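(S)-ureidoglycine--glyoxylate transaminase (Bacillus subtilis, PDB 3ISL) catalyses the pyridoxal-phosphate-dependent transfer of an amino group from (S)-ureidoglycine to glyoxylate, giving oxalurate and glycine in purine catabolism. Local coordinates at residues P19-P24 with G368-K373; T164-F169 with N212-D217; M309-F314 with T325-P330; D334-R339 with I350-G355; N375-L380 with K398-A403. One frame throughout, in Å; residues are numbered along the deposited sequence.

Following the chain from its N terminus, residues 19-24 meet 368-373 in contact 1, closing a span of more than 340 residues that encloses contacts 2, 3 and 4. Those three follow in series. Contact 2 ties the start of strand 168-172, in the middle of the large mixed sheet, to helix 213-220. Contact 3 joins the loop after helix 288-308 to strand 324-328, and contact 4 links helix 335-346 to the loop before strand 361-365. Contact 5 lies after contact 1 along the chain and pairs helices 373-389 and 398-408. No two contacts cross. Contacts 3, 4 and 5 touch one another and contact 1 touches contact 5, while contact 2, beyond the chain's centre, touches none.

Contact 1 (P19-P24 with G368-K373); sequences PVEVDP and GYSCRK
E21 and R372 are joined by charge. R372 NH1 lies 2.7 Å from E21 OE1, meeting it on the syn side of the carboxylate and within the guanidinium plane. R372 NH2 adds a weak bond to the same oxygen. The planes are 71° apart, consistent with both nitrogens meeting one oxygen and not a two-by-two pairing. The other oxygen, E21 OE2, is linked to R372 NH2 through water 1 and is also bonded to I14. R372 NH1 donates to Y369 O at 2.9 Å, tying the guanidinium back to its own turn, a reach that an arginine extended from CG to NE provides.

A second polar link uses the backbone. S370 OG accepts from E21 N at 3.2 Å in a nearly straight bond (167°). A small hydroxyl suits the place, since it also bonds to I14 O.

The remaining contact is aromatic. With CG anti to the backbone N (chi1 -171°), the Y369 ring offers one face to D23 CA and P24 CD, CH-pi contacts with these carbons 4.0 Å and 3.9 Å from its centroid. R372 CD lies over the rim of the opposite face. The D23 carboxylate turns to R25 and to the start of helix 24-29, which it caps.

The N-terminal segment is clamped to the 3-10 turn before helix 373-389, in the C-terminal part of a fold type I enzyme. V20, about 6 Å from K198 between side chains and backbone-bonded to Q197, sets the clamp beside the loop of that cofactor-carrying lysine, not attached in this structure.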
# COMPACT_ATOMS: atom_id res chain seq x y z
N PRO A 19 11.42 6.60 -7.58
CA PRO A 19 11.99 5.64 -6.65
C PRO A 19 13.43 5.25 -7.05
O PRO A 19 13.71 5.08 -8.26
CB PRO A 19 11.05 4.43 -6.79
CG PRO A 19 10.52 4.57 -8.21
CD PRO A 19 10.37 6.01 -8.43
N VAL A 20 14.30 5.07 -6.03
CA VAL A 20 15.68 4.75 -6.27
C VAL A 20 16.04 3.27 -6.03
O VAL A 20 15.16 2.45 -5.72
CB VAL A 20 16.61 5.72 -5.46
CG1 VAL A 20 16.25 7.19 -5.82
CG2 VAL A 20 16.46 5.49 -3.92
N GLU A 21 17.29 2.92 -6.18
CA GLU A 21 17.70 1.50 -6.09
C GLU A 21 17.59 1.10 -4.63
O GLU A 21 17.81 1.92 -3.71
CB GLU A 21 19.16 1.35 -6.50
CG GLU A 21 19.45 1.49 -7.93
CD GLU A 21 20.90 1.74 -8.17
OE1 GLU A 21 21.77 1.27 -7.37
OE2 GLU A 21 21.17 2.43 -9.16
N VAL A 22 17.28 -0.17 -4.41
CA VAL A 22 17.16 -0.76 -3.07
C VAL A 22 18.44 -1.48 -2.67
O VAL A 22 18.99 -2.29 -3.50
CB VAL A 22 15.97 -1.70 -3.11
CG1 VAL A 22 15.78 -2.47 -1.82
CG2 VAL A 22 14.72 -0.81 -3.34
N ASP A 23 18.91 -1.28 -1.43
CA ASP A 23 20.07 -2.08 -0.98
C ASP A 23 19.79 -3.58 -1.20
O ASP A 23 18.68 -4.05 -0.88
CB ASP A 23 20.42 -1.82 0.52
CG ASP A 23 21.80 -2.42 0.94
OD1 ASP A 23 21.99 -3.65 0.89
OD2 ASP A 23 22.73 -1.67 1.30
N PRO A 24 20.78 -4.34 -1.70
CA PRO A 24 20.69 -5.76 -1.87
C PRO A 24 20.33 -6.49 -0.59
O PRO A 24 19.66 -7.52 -0.68
CB PRO A 24 22.11 -6.13 -2.34
CG PRO A 24 22.44 -5.01 -3.21
CD PRO A 24 22.06 -3.86 -2.28
N GLY A 368 19.95 7.55 -0.74
CA GLY A 368 19.98 6.20 -0.30
C GLY A 368 21.05 5.35 -0.98
O GLY A 368 22.20 5.78 -1.16
N TYR A 369 20.67 4.14 -1.39
CA TYR A 369 21.64 3.20 -1.95
C TYR A 369 22.19 3.71 -3.30
O TYR A 369 23.28 3.32 -3.70
CB TYR A 369 20.98 1.83 -2.17
CG TYR A 369 22.03 0.79 -2.54
CD1 TYR A 369 22.95 0.32 -1.57
CD2 TYR A 369 22.13 0.33 -3.83
CE1 TYR A 369 23.92 -0.59 -1.88
CE2 TYR A 369 23.14 -0.60 -4.18
CZ TYR A 369 24.04 -1.03 -3.20
OH TYR A 369 25.01 -1.97 -3.53
N SER A 370 21.38 4.48 -4.04
CA SER A 370 21.82 5.17 -5.28
C SER A 370 22.89 6.27 -5.06
O SER A 370 23.62 6.72 -6.02
CB SER A 370 20.55 5.80 -5.91
OG SER A 370 19.80 4.79 -6.64
N CYS A 371 23.00 6.71 -3.80
CA CYS A 371 23.93 7.77 -3.46
C CYS A 371 25.28 7.09 -3.18
O CYS A 371 25.66 6.87 -2.00
CB CYS A 371 23.43 8.54 -2.23
SG CYS A 371 24.49 9.92 -1.82
N ARG A 372 25.98 6.71 -4.26
CA ARG A 372 27.24 6.00 -4.06
C ARG A 372 28.19 6.33 -5.18
O ARG A 372 27.77 6.71 -6.28
CB ARG A 372 27.05 4.47 -3.85
CG ARG A 372 26.75 3.66 -5.17
CD ARG A 372 26.43 2.18 -4.78
NE ARG A 372 26.28 1.36 -5.98
CZ ARG A 372 25.13 1.24 -6.60
NH1 ARG A 372 24.08 1.88 -6.07
NH2 ARG A 372 24.99 0.45 -7.68
N LYS A 373 29.48 6.23 -4.89
CA LYS A 373 30.47 6.73 -5.85
C LYS A 373 30.37 6.11 -7.24
O LYS A 373 30.53 6.83 -8.22
CB LYS A 373 31.85 6.55 -5.32
CG LYS A 373 32.47 5.16 -5.54
CD LYS A 373 33.84 5.10 -4.76
CE LYS A 373 34.76 6.10 -5.38
NZ LYS A 373 33.83 6.87 -6.31
O HOH W 1 23.54 0.91 -9.99

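Contact 2 (T164-F169 with N212-D217); sequences TEDALF and NERVAD
R214 reaches D166 and A167 by a chain bent at chi2 and again at chi3 (-68°), which swings the guanidinium back along L168, while a chi1 of -162°, CG anti to the backbone N, carries D166 OD1 to the NH1 side of that group. A short, nearly straight bond goes to the main chain, R214 NH2 donating to A167 O at 2.7 Å (162°). The donor stands above the carbonyl plane, although the oxygen lies close to the plane of the guanidinium. Beside it, R214 NH1 and D166 OD1 form a salt bridge of 2.9 Å whose hydrogen bond is bent and weak.

L168 covers this polar group from above. Its CD2 methyl sits over the centre of the R214 guanidinium, 4.0 Å from its plane, and the same methyl is 4.4 Å from V215 CG2. A branched apolar residue fits here because it packs on both the helix and the flat face of the arginine. R214 NH2 has a further acid partner in D190.

Each segment also holds a helix end. D166 takes the positive phi of a Schellman motif after helix 156-164, a conformation aspartate tolerates better than most residues. N212 is the N-cap of helix 213-220, its OD1 accepting from V215 N at 3.1 Å. The contact thus joins the connection from helix 156-164 to strand 168-172 to a neighbouring helix in the large alpha/beta domain of a fold type I, PLP-dependent enzyme.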
# COMPACT_ATOMS: atom_id res chain seq x y z
N THR A 164 3.89 27.84 20.09
CA THR A 164 3.38 29.00 20.84
C THR A 164 1.99 29.46 20.42
O THR A 164 1.19 29.82 21.26
CB THR A 164 4.39 30.21 20.93
OG1 THR A 164 4.24 31.07 19.81
CG2 THR A 164 5.81 29.78 21.01
N GLU A 165 1.68 29.41 19.12
CA GLU A 165 0.35 29.76 18.62
C GLU A 165 -0.64 28.60 18.68
O GLU A 165 -1.79 28.74 18.24
CB GLU A 165 0.41 30.31 17.19
CG GLU A 165 1.32 31.54 17.04
CD GLU A 165 0.77 32.78 17.76
OE1 GLU A 165 -0.45 33.03 17.75
OE2 GLU A 165 1.58 33.48 18.35
N ASP A 166 -0.19 27.45 19.20
CA ASP A 166 -1.05 26.29 19.38
C ASP A 166 -1.65 25.86 18.04
O ASP A 166 -2.81 25.51 17.94
CB ASP A 166 -2.11 26.55 20.48
CG ASP A 166 -2.77 25.24 21.04
OD1 ASP A 166 -2.16 24.12 20.98
OD2 ASP A 166 -3.91 25.39 21.56
N ALA A 167 -0.82 25.88 16.99
CA ALA A 167 -1.11 25.17 15.72
C ALA A 167 -0.35 23.81 15.65
O ALA A 167 0.76 23.68 16.20
CB ALA A 167 -0.71 26.07 14.50
N LEU A 168 -0.92 22.84 14.90
CA LEU A 168 -0.23 21.60 14.62
C LEU A 168 0.66 21.74 13.42
O LEU A 168 0.20 22.13 12.35
CB LEU A 168 -1.22 20.44 14.42
CG LEU A 168 -2.29 20.40 15.51
CD1 LEU A 168 -3.38 19.44 15.02
CD2 LEU A 168 -1.62 19.90 16.85
N PHE A 169 1.95 21.46 13.58
CA PHE A 169 2.87 21.61 12.47
C PHE A 169 3.06 20.23 11.84
O PHE A 169 3.62 19.35 12.48
CB PHE A 169 4.20 22.16 13.02
CG PHE A 169 5.25 22.45 11.98
CD1 PHE A 169 4.92 22.90 10.72
CD2 PHE A 169 6.59 22.43 12.35
CE1 PHE A 169 5.87 23.25 9.82
CE2 PHE A 169 7.58 22.79 11.46
CZ PHE A 169 7.22 23.22 10.19
N ASN A 212 2.96 13.36 17.93
CA ASN A 212 2.99 13.57 19.40
C ASN A 212 1.61 13.53 20.01
O ASN A 212 0.63 13.21 19.34
CB ASN A 212 3.75 14.89 19.78
CG ASN A 212 3.10 16.18 19.19
OD1 ASN A 212 1.99 16.18 18.69
ND2 ASN A 212 3.83 17.28 19.28
N GLU A 213 1.54 13.85 21.31
CA GLU A 213 0.32 13.81 22.14
C GLU A 213 -0.64 14.95 21.74
O GLU A 213 -1.86 14.76 21.75
CB GLU A 213 0.71 13.83 23.64
CG GLU A 213 -0.31 14.51 24.58
CD GLU A 213 -0.02 14.37 26.15
OE1 GLU A 213 -0.97 13.96 26.88
OE2 GLU A 213 1.11 14.68 26.64
N ARG A 214 -0.09 16.10 21.33
CA ARG A 214 -0.93 17.17 20.71
C ARG A 214 -1.75 16.62 19.55
O ARG A 214 -2.97 16.80 19.50
CB ARG A 214 -0.12 18.39 20.25
CG ARG A 214 0.63 19.10 21.38
CD ARG A 214 0.52 20.64 21.27
NE ARG A 214 1.26 21.05 20.12
CZ ARG A 214 0.92 21.97 19.24
NH1 ARG A 214 -0.14 22.71 19.39
NH2 ARG A 214 1.73 22.15 18.21
N VAL A 215 -1.08 15.94 18.61
CA VAL A 215 -1.76 15.26 17.47
C VAL A 215 -2.70 14.13 17.93
O VAL A 215 -3.85 14.06 17.47
CB VAL A 215 -0.82 14.78 16.37
CG1 VAL A 215 -1.62 14.15 15.20
CG2 VAL A 215 -0.04 15.95 15.83
N ALA A 216 -2.25 13.32 18.88
CA ALA A 216 -3.02 12.15 19.31
C ALA A 216 -4.33 12.58 20.01
O ALA A 216 -5.38 12.03 19.74
CB ALA A 216 -2.17 11.16 20.20
N ASP A 217 -4.27 13.60 20.87
CA ASP A 217 -5.52 14.10 21.51
C ASP A 217 -6.59 14.61 20.52
O ASP A 217 -7.79 14.42 20.75
CB ASP A 217 -5.21 15.15 22.57
CG ASP A 217 -4.37 14.58 23.71
OD1 ASP A 217 -3.83 15.36 24.48
OD2 ASP A 217 -4.21 13.34 23.78

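Contact 3 (M309-F314 with T325-P330); sequences MGLRLF and TCVEIP
L313 and V327 form an isolated antiparallel bridge, by which the loop after helix 288-308 crosses strand 324-328, pairing with it at one point. They are a non-hydrogen-bonded pair, flanked by two backbone bonds: E328 N to R312 O at 2.8 Å and F314 N to C326 O at 2.9 Å. At the same R312-E328 pair, water 2 stands in for the second direct bond, linking R312 N and E328 O.

Apolar side chains pack beside the bridge. L311 suits its place because its two methyls touch two partners at once, CD1 resting on V327 CG1 and CD2 on P330 CG, each at 3.7 Å. L313 CD2 reaches T325 CG2 at 3.5 Å. Further along, F314 CB packs against C326 CB.

E328 extends over the backbone of R312 to F314, with OE1 beside F314 CA (3.6 Å) and OE2 beside R312 CB. Exchanging it for an alanine is likely to leave R312 CB and F314 without this cover and to remove a negative charge near the arginine.

Strand 324-328 also pairs with strand 361-365, where V327 touches W362. L311 and L313 pack on I306 of helix 288-308, L311 also on L387 of helix 373-389.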
# COMPACT_ATOMS: atom_id res chain seq x y z
N MET A 309 31.97 19.82 -16.38
CA MET A 309 31.33 19.54 -17.65
C MET A 309 30.80 20.82 -18.35
O MET A 309 30.38 20.76 -19.51
CB MET A 309 30.21 18.54 -17.46
CG MET A 309 29.77 17.85 -18.71
SD MET A 309 28.61 16.58 -18.25
CE MET A 309 27.50 16.38 -19.59
N GLY A 310 30.79 21.97 -17.66
CA GLY A 310 30.37 23.24 -18.29
C GLY A 310 28.86 23.48 -18.14
O GLY A 310 28.30 24.38 -18.79
N LEU A 311 28.21 22.69 -17.28
CA LEU A 311 26.77 22.85 -17.02
C LEU A 311 26.50 23.74 -15.80
O LEU A 311 27.34 23.89 -14.92
CB LEU A 311 26.05 21.48 -16.87
CG LEU A 311 26.06 20.56 -18.11
CD1 LEU A 311 25.64 19.16 -17.78
CD2 LEU A 311 25.21 21.07 -19.22
N ARG A 312 25.31 24.32 -15.73
CA ARG A 312 24.92 25.16 -14.58
C ARG A 312 23.80 24.54 -13.75
O ARG A 312 22.94 23.83 -14.29
CB ARG A 312 24.48 26.55 -15.04
CG ARG A 312 25.05 27.00 -16.40
CD ARG A 312 25.44 28.44 -16.39
NE ARG A 312 26.88 28.55 -16.22
CZ ARG A 312 27.53 29.65 -15.83
NH1 ARG A 312 26.88 30.79 -15.57
NH2 ARG A 312 28.85 29.60 -15.70
N LEU A 313 23.78 24.80 -12.45
CA LEU A 313 22.66 24.37 -11.62
C LEU A 313 21.53 25.42 -11.60
O LEU A 313 21.79 26.62 -11.61
CB LEU A 313 23.14 24.06 -10.19
CG LEU A 313 24.23 22.97 -10.10
CD1 LEU A 313 24.56 22.64 -8.63
CD2 LEU A 313 23.82 21.71 -10.86
N PHE A 314 20.29 24.95 -11.59
CA PHE A 314 19.14 25.79 -11.30
C PHE A 314 19.03 26.07 -9.80
O PHE A 314 19.37 25.21 -8.95
CB PHE A 314 17.87 25.05 -11.75
CG PHE A 314 16.57 25.66 -11.27
CD1 PHE A 314 16.06 26.81 -11.86
CD2 PHE A 314 15.85 25.06 -10.24
CE1 PHE A 314 14.83 27.38 -11.42
CE2 PHE A 314 14.61 25.60 -9.81
CZ PHE A 314 14.11 26.75 -10.37
N THR A 325 19.88 17.42 -7.42
CA THR A 325 20.71 18.39 -8.09
C THR A 325 20.04 18.71 -9.41
O THR A 325 19.78 17.79 -10.20
CB THR A 325 22.10 17.76 -8.31
OG1 THR A 325 22.68 17.68 -7.02
CG2 THR A 325 23.03 18.69 -9.22
N CYS A 326 19.67 19.97 -9.59
CA CYS A 326 18.86 20.40 -10.73
C CYS A 326 19.82 21.01 -11.74
O CYS A 326 20.43 22.06 -11.48
CB CYS A 326 17.81 21.47 -10.31
SG CYS A 326 16.69 20.90 -9.05
N VAL A 327 19.96 20.34 -12.89
CA VAL A 327 20.93 20.74 -13.89
C VAL A 327 20.18 21.44 -15.00
O VAL A 327 19.20 20.89 -15.51
CB VAL A 327 21.70 19.53 -14.44
CG1 VAL A 327 22.76 19.96 -15.54
CG2 VAL A 327 22.35 18.73 -13.30
N GLU A 328 20.66 22.62 -15.39
CA GLU A 328 20.02 23.42 -16.43
C GLU A 328 20.29 22.77 -17.79
O GLU A 328 21.45 22.47 -18.13
CB GLU A 328 20.47 24.91 -16.38
CG GLU A 328 19.72 25.72 -15.30
CD GLU A 328 20.17 27.18 -15.08
OE1 GLU A 328 19.51 27.87 -14.25
OE2 GLU A 328 21.16 27.64 -15.72
N ILE A 329 19.20 22.53 -18.53
CA ILE A 329 19.26 22.07 -19.91
C ILE A 329 19.73 23.23 -20.80
O ILE A 329 19.08 24.26 -20.91
CB ILE A 329 17.89 21.50 -20.40
CG1 ILE A 329 17.46 20.32 -19.50
CG2 ILE A 329 17.96 21.10 -21.91
CD1 ILE A 329 15.97 19.93 -19.60
N PRO A 330 20.87 23.06 -21.43
CA PRO A 330 21.41 24.15 -22.31
C PRO A 330 20.49 24.44 -23.51
O PRO A 330 19.80 23.53 -24.00
CB PRO A 330 22.74 23.58 -22.80
CG PRO A 330 22.98 22.28 -21.95
CD PRO A 330 21.66 21.82 -21.48
O HOH W 2 23.77 24.03 -17.93

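Contact 4 (D334-R339 with I350-G355); sequences DGESVR and IASSFG
S352 and E336 are joined by a short hydrogen bond, S352 OG donating to E336 OE1 at 2.6 Å on the syn side of the carboxylate. The glutamate can reach the loop because its chain bends at chi2 (51°), folding the carboxylate back beside the helix. Serine suits the facing position, since its small hydroxyl can donate to the acid.

R339, one turn further along the helix, fixes the other oxygen. Its chain leaves with CG anti to the backbone N and is straight at chi2, then turns sharply at chi3 (94°), which lays the guanidinium side-on to the glutamate. R339 NE and NH2 both donate to E336 OE2, at 2.7 Å and 2.6 Å. The oxygen is in the guanidinium plane, yet NH2 meets it nearly along its C-O axis while NE comes from above the carboxylate plane. The straight start of the chain places R339 CD 3.3 Å from I350 O and 3.5 Å from S352 OG, where the methylene packs against the loop. F354 CZ comes within 4.1 Å of E336 OE2.

Water 3 adds a backbone link between R339 O and I350 N. At the helix start, D334 OD1 accepts weak capping bonds from the N atoms of E336 and S337.

With a leucine in place of E336, S352 OG would probably lose its acceptor and the R339 guanidinium would be set free to turn.

Three donors therefore hold the E336 carboxylate, two of them from a cation. This chemistry probably favours its ionised form, and it makes the acid a fastener between helix 335-346 and the loop before strand 361-365.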
# COMPACT_ATOMS: atom_id res chain seq x y z
N ASP A 334 17.32 19.05 -26.67
CA ASP A 334 16.04 18.48 -26.31
C ASP A 334 16.30 17.62 -25.05
O ASP A 334 16.97 16.60 -25.11
CB ASP A 334 15.49 17.67 -27.50
CG ASP A 334 14.24 16.85 -27.13
OD1 ASP A 334 13.88 16.78 -25.93
OD2 ASP A 334 13.64 16.27 -28.06
N GLY A 335 15.81 18.08 -23.92
CA GLY A 335 16.08 17.46 -22.64
C GLY A 335 15.43 16.08 -22.53
O GLY A 335 15.95 15.18 -21.82
N GLU A 336 14.31 15.90 -23.22
CA GLU A 336 13.66 14.61 -23.22
C GLU A 336 14.49 13.59 -24.03
O GLU A 336 14.53 12.42 -23.68
CB GLU A 336 12.23 14.73 -23.75
CG GLU A 336 11.20 13.74 -23.11
CD GLU A 336 11.21 13.75 -21.55
OE1 GLU A 336 11.50 14.82 -20.95
OE2 GLU A 336 10.92 12.69 -20.93
N SER A 337 15.13 14.07 -25.11
CA SER A 337 15.87 13.19 -26.02
C SER A 337 17.07 12.71 -25.23
O SER A 337 17.41 11.52 -25.32
CB SER A 337 16.33 13.93 -27.28
OG SER A 337 17.30 13.20 -28.01
N VAL A 338 17.69 13.63 -24.47
CA VAL A 338 18.83 13.29 -23.61
C VAL A 338 18.49 12.27 -22.56
O VAL A 338 19.24 11.33 -22.37
CB VAL A 338 19.48 14.51 -22.96
CG1 VAL A 338 20.40 14.02 -21.82
CG2 VAL A 338 20.28 15.35 -24.07
N ARG A 339 17.33 12.42 -21.93
CA ARG A 339 16.89 11.50 -20.88
C ARG A 339 16.58 10.09 -21.43
O ARG A 339 16.96 9.05 -20.81
CB ARG A 339 15.72 12.10 -20.09
CG ARG A 339 15.00 11.09 -19.19
CD ARG A 339 13.84 11.75 -18.41
NE ARG A 339 12.62 11.54 -19.18
CZ ARG A 339 11.92 10.41 -19.15
NH1 ARG A 339 12.30 9.41 -18.34
NH2 ARG A 339 10.83 10.28 -19.93
N ILE A 350 17.59 9.42 -15.09
CA ILE A 350 17.45 10.75 -14.48
C ILE A 350 16.04 11.28 -14.75
O ILE A 350 15.34 10.77 -15.60
CB ILE A 350 18.54 11.80 -14.94
CG1 ILE A 350 18.32 12.22 -16.41
CG2 ILE A 350 19.98 11.25 -14.59
CD1 ILE A 350 19.44 13.26 -17.01
N ALA A 351 15.65 12.29 -14.00
CA ALA A 351 14.28 12.81 -14.06
C ALA A 351 14.19 14.05 -14.94
O ALA A 351 15.09 14.88 -14.93
CB ALA A 351 13.79 13.08 -12.65
N SER A 352 13.10 14.17 -15.70
CA SER A 352 12.77 15.45 -16.33
C SER A 352 11.92 16.23 -15.34
O SER A 352 11.70 15.79 -14.21
CB SER A 352 11.98 15.25 -17.63
OG SER A 352 12.85 15.10 -18.75
N SER A 353 11.46 17.40 -15.75
CA SER A 353 10.44 18.14 -15.02
C SER A 353 9.18 18.24 -15.85
O SER A 353 9.23 18.34 -17.09
CB SER A 353 10.94 19.54 -14.73
OG SER A 353 11.95 19.50 -13.76
N PHE A 354 8.03 18.20 -15.18
CA PHE A 354 6.76 18.45 -15.85
C PHE A 354 6.08 19.65 -15.16
O PHE A 354 6.33 19.91 -13.97
CB PHE A 354 5.92 17.16 -15.96
CG PHE A 354 6.56 16.12 -16.87
CD1 PHE A 354 6.53 16.28 -18.28
CD2 PHE A 354 7.24 15.00 -16.34
CE1 PHE A 354 7.16 15.33 -19.15
CE2 PHE A 354 7.87 14.03 -17.19
CZ PHE A 354 7.84 14.20 -18.60
N GLY A 355 5.29 20.44 -15.89
CA GLY A 355 4.79 21.69 -15.26
C GLY A 355 5.78 22.81 -15.52
O GLY A 355 6.52 22.75 -16.49
O HOH W 3 17.25 8.73 -18.25

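Contact 5 (N375-L380 with K398-A403); sequences NVLFVL and KALQAA
L377 and L380 of one helix close on A403 of the other, whose CB methyl is met by the ends of both: L380 CD1 is 3.7 Å away and L377 CD1 3.8 Å. An alanine suits the spot, because its short side chain lets two leucines, one turn apart, converge on a single methyl. L380 points toward the partner helix, with CG anti to its carbonyl carbon (chi1 -63°), and the branch bearing CD1 runs to A403. L377 leaves its helix more to the flank and brings only its end back. Its chi2 is modelled near 0°, an eclipsed value for a leucine, so the exact place of that methyl is best read with caution.

L400 answers from the opposite helix. It also starts from the flank, and its CD2 enters between the two leucines, lying 3.7 Å from L377 O and 4.1 Å from L380 CB. One methyl thus touches both the backbone and the side chains of the facing helix. A399, one turn before A403, meets L380 CB through its own CB at 4.5 Å, a second small residue facing L380.

The short segments run antiparallel, at 164° between their N-to-C directions, and their axes approach to 9.8 Å. Around the pair, L380 continues onto L302 and I306 of helix 288-308, and L377 onto L404 and Y407 further along helix 398-408. The interface is mostly aliphatic packing between neighbouring antiparallel helices, both of which also pack on helix 288-308. Here it fastens the last helix of the modelled chain onto the C-terminal part of this class-V aminotransferase.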
# COMPACT_ATOMS: atom_id res chain seq x y z
N ASN A 375 27.71 5.11 -8.91
CA ASN A 375 26.54 5.68 -9.61
C ASN A 375 26.83 7.15 -9.96
O ASN A 375 26.51 7.65 -11.06
CB ASN A 375 25.30 5.62 -8.72
CG ASN A 375 24.52 4.43 -8.89
OD1 ASN A 375 23.28 4.42 -8.62
ND2 ASN A 375 25.16 3.37 -9.36
N VAL A 376 27.48 7.86 -9.04
CA VAL A 376 27.83 9.22 -9.33
C VAL A 376 28.80 9.27 -10.51
O VAL A 376 28.64 10.04 -11.42
CB VAL A 376 28.43 9.91 -8.10
CG1 VAL A 376 29.18 11.14 -8.55
CG2 VAL A 376 27.27 10.32 -7.17
N LEU A 377 29.81 8.42 -10.52
CA LEU A 377 30.72 8.35 -11.68
C LEU A 377 29.99 7.94 -12.99
O LEU A 377 30.22 8.54 -14.05
CB LEU A 377 31.87 7.38 -11.38
CG LEU A 377 33.19 7.83 -10.73
CD1 LEU A 377 33.38 9.29 -10.37
CD2 LEU A 377 33.80 6.90 -9.70
N PHE A 378 29.13 6.93 -12.94
CA PHE A 378 28.48 6.46 -14.17
C PHE A 378 27.49 7.46 -14.73
O PHE A 378 27.36 7.61 -15.95
CB PHE A 378 27.81 5.09 -13.91
CG PHE A 378 27.36 4.32 -15.17
CD1 PHE A 378 27.97 4.47 -16.43
CD2 PHE A 378 26.31 3.36 -15.07
CE1 PHE A 378 27.52 3.69 -17.54
CE2 PHE A 378 25.88 2.59 -16.19
CZ PHE A 378 26.48 2.77 -17.40
N VAL A 379 26.77 8.16 -13.86
CA VAL A 379 25.79 9.11 -14.34
C VAL A 379 26.51 10.27 -15.06
O VAL A 379 26.00 10.80 -16.08
CB VAL A 379 24.81 9.60 -13.23
CG1 VAL A 379 25.51 10.65 -12.34
CG2 VAL A 379 23.52 10.21 -13.88
N LEU A 380 27.68 10.67 -14.55
CA LEU A 380 28.44 11.78 -15.23
C LEU A 380 29.01 11.26 -16.55
O LEU A 380 29.00 11.97 -17.57
CB LEU A 380 29.58 12.33 -14.37
CG LEU A 380 29.16 12.99 -13.05
CD1 LEU A 380 30.36 13.02 -12.15
CD2 LEU A 380 28.67 14.41 -13.35
N LYS A 398 36.70 16.06 -18.53
CA LYS A 398 36.79 17.03 -17.39
C LYS A 398 35.84 16.64 -16.26
O LYS A 398 36.22 16.70 -15.07
CB LYS A 398 36.64 18.52 -17.78
CG LYS A 398 37.68 19.02 -18.82
CD LYS A 398 39.03 19.65 -18.28
CE LYS A 398 39.83 18.87 -17.20
NZ LYS A 398 40.41 17.49 -17.53
N ALA A 399 34.62 16.22 -16.62
CA ALA A 399 33.64 15.79 -15.62
C ALA A 399 34.24 14.72 -14.68
O ALA A 399 34.38 14.96 -13.46
CB ALA A 399 32.38 15.27 -16.29
N LEU A 400 34.70 13.60 -15.23
CA LEU A 400 35.23 12.52 -14.34
C LEU A 400 36.45 12.88 -13.47
O LEU A 400 36.50 12.54 -12.28
CB LEU A 400 35.52 11.26 -15.14
CG LEU A 400 34.21 10.76 -15.74
CD1 LEU A 400 34.40 9.41 -16.41
CD2 LEU A 400 33.25 10.61 -14.63
N GLN A 401 37.43 13.58 -14.05
CA GLN A 401 38.61 13.97 -13.28
C GLN A 401 38.18 14.83 -12.09
O GLN A 401 38.74 14.72 -10.97
CB GLN A 401 39.64 14.75 -14.16
CG GLN A 401 40.16 13.90 -15.34
CD GLN A 401 40.55 12.45 -14.91
OE1 GLN A 401 41.33 12.27 -13.96
NE2 GLN A 401 40.02 11.43 -15.62
N ALA A 402 37.18 15.68 -12.30
CA ALA A 402 36.76 16.51 -11.21
C ALA A 402 35.98 15.75 -10.13
O ALA A 402 36.22 15.99 -8.94
CB ALA A 402 36.09 17.85 -11.69
N ALA A 403 35.13 14.79 -10.50
CA ALA A 403 34.50 13.96 -9.46
C ALA A 403 35.56 13.08 -8.81
O ALA A 403 35.54 12.94 -7.61
CB ALA A 403 33.34 13.11 -10.03